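Local coordinates for protein lantibiotic dehydratase (Microbispora corallina, PDB 5EHK) that probably uses glutamyl-tRNA to dehydrate serines and threonines in the precursor peptide of the lantibiotic NAI-107, at residues Cys213-Leu217 with Ile573-Gly577. Residues are numbered along the deposited sequence; the frame is centred on the assembly and turned at random.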
loop_
_atom_site.group_PDB
_atom_site.type_symbol
_atom_site.label_atom_id
_atom_site.label_comp_id
_atom_site.label_asym_id
_atom_site.label_seq_id
_atom_site.Cartn_x
_atom_site.Cartn_y
_atom_site.Cartn_z
ATOM N N CYS A 213 -5.283 -2.076 -28.749
ATOM C CA CYS A 213 -6.656 -1.562 -28.690
ATOM C C CYS A 213 -7.189 -0.969 -29.999
ATOM O O CYS A 213 -7.264 0.252 -30.164
ATOM C CB CYS A 213 -6.757 -0.501 -27.602
ATOM S SG CYS A 213 -6.130 -1.086 -26.043
ATOM N N PRO A 214 -7.580 -1.830 -30.936
ATOM C CA PRO A 214 -8.285 -1.231 -32.071
ATOM C C PRO A 214 -9.715 -0.864 -31.654
ATOM O O PRO A 214 -10.199 -1.377 -30.639
ATOM C CB PRO A 214 -8.280 -2.355 -33.111
ATOM C CG PRO A 214 -8.226 -3.622 -32.300
ATOM C CD PRO A 214 -7.462 -3.296 -31.034
ATOM N N SER A 215 -10.378 -0.021 -32.445
ATOM C CA SER A 215 -11.770 0.358 -32.213
ATOM C C SER A 215 -12.710 -0.718 -32.723
ATOM O O SER A 215 -12.689 -1.081 -33.907
ATOM C CB SER A 215 -12.105 1.694 -32.892
ATOM O OG SER A 215 -13.436 2.102 -32.601
ATOM N N ALA A 216 -13.534 -1.222 -31.813
ATOM C CA ALA A 216 -14.514 -2.246 -32.136
ATOM C C ALA A 216 -15.892 -1.658 -32.478
ATOM O O ALA A 216 -16.904 -2.350 -32.345
ATOM C CB ALA A 216 -14.629 -3.241 -30.966
ATOM N N LEU A 217 -15.934 -0.403 -32.927
ATOM C CA LEU A 217 -17.192 0.343 -32.929
ATOM C C LEU A 217 -18.314 -0.195 -33.824
ATOM O O LEU A 217 -19.429 -0.435 -33.357
ATOM C CB LEU A 217 -16.955 1.824 -33.175
ATOM C CG LEU A 217 -16.624 2.585 -31.882
ATOM C CD1 LEU A 217 -16.510 4.076 -32.156
ATOM C CD2 LEU A 217 -17.577 2.320 -30.703
ATOM N N ILE A 573 -10.857 8.640 -30.809
ATOM C CA ILE A 573 -12.074 7.856 -30.911
ATOM C C ILE A 573 -12.412 7.218 -29.566
ATOM O O ILE A 573 -11.602 6.516 -28.982
ATOM C CB ILE A 573 -11.997 6.793 -32.030
ATOM C CG1 ILE A 573 -13.361 6.115 -32.185
ATOM C CG2 ILE A 573 -10.900 5.779 -31.746
ATOM C CD1 ILE A 573 -14.465 7.061 -32.638
ATOM N N PRO A 574 -13.600 7.508 -29.035
ATOM C CA PRO A 574 -13.859 6.910 -27.719
ATOM C C PRO A 574 -14.141 5.411 -27.817
ATOM O O PRO A 574 -14.514 4.930 -28.884
ATOM C CB PRO A 574 -15.091 7.680 -27.225
ATOM C CG PRO A 574 -15.090 8.982 -28.021
ATOM C CD PRO A 574 -14.547 8.593 -29.363
ATOM N N ARG A 575 -13.966 4.693 -26.710
ATOM C CA ARG A 575 -14.039 3.231 -26.691
ATOM C C ARG A 575 -15.482 2.757 -26.810
ATOM O O ARG A 575 -15.751 1.710 -27.387
ATOM C CB ARG A 575 -13.392 2.677 -25.419
ATOM C CG ARG A 575 -12.997 1.199 -25.469
ATOM C CD ARG A 575 -12.227 0.846 -26.754
ATOM N NE ARG A 575 -10.774 0.945 -26.610
ATOM C CZ ARG A 575 -10.017 1.964 -27.034
ATOM N NH1 ARG A 575 -10.548 3.027 -27.652
ATOM N NH2 ARG A 575 -8.710 1.910 -26.823
ATOM N N SER A 576 -16.409 3.532 -26.261
ATOM C CA SER A 576 -17.825 3.202 -26.347
ATOM C C SER A 576 -18.583 4.145 -27.293
ATOM O O SER A 576 -18.233 5.328 -27.437
ATOM C CB SER A 576 -18.463 3.212 -24.957
ATOM O OG SER A 576 -18.997 4.478 -24.632
ATOM N N GLY A 577 -19.613 3.604 -27.938
ATOM C CA GLY A 577 -20.423 4.333 -28.901
ATOM C C GLY A 577 -21.266 5.427 -28.261
ATOM O O GLY A 577 -21.713 6.357 -28.939
#
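L217 and I573 meet in apolar van der Waals packing of their methyl ends where two loops come together, one following strand 208-212 and the other running from strand 566-572 into helix 577-580. Both belong to the N-terminal lantibiotic dehydratase region, which in relatives such as NisB carries out glutamylation; here they illustrate how one branched side chain can serve two kinds of partner, while R575 and C213 form the other half of the contact.

From CB, which points at the opposing loop, L217 runs to CG and divides. CD1 continues the chain tip to tip with I573, whose CD1 is 3.7 Å from L217 CD1. With CG1 anti to the backbone N (chi1 -174°), I573 extends its longer branch toward the leucine; its CG1 is 3.8 Å from L217 CD1. The second methyl turns to the main chain: L217 CD2 approaches R575 O at 3.8 Å and G577 N at 3.7 Å. One branch is thus spent on a side chain, the other on backbone entering the helix, where S576 is the N-cap, its OG making a weak hydrogen bond to A579 N, and its own N hydrogen-bonded to Q644 OE1.

S215 joins more loosely, its OG lying 4.0 Å from I573 CG1.

R575 supplies the contrast. Its CB leaves in the direction away from the partner loop, yet bends at chi2 (48°) and chi3 fold the chain back and deliver the guanidinium beside C213. NH2 of R575 lies near C213 CB, while C213 O sits over one face of the group. W443, which C213 also touches, makes a cation-pi interaction with the arginine. At the guanidinium edge, in its plane, lies I573 O, 3.9 Å from R575 NH1.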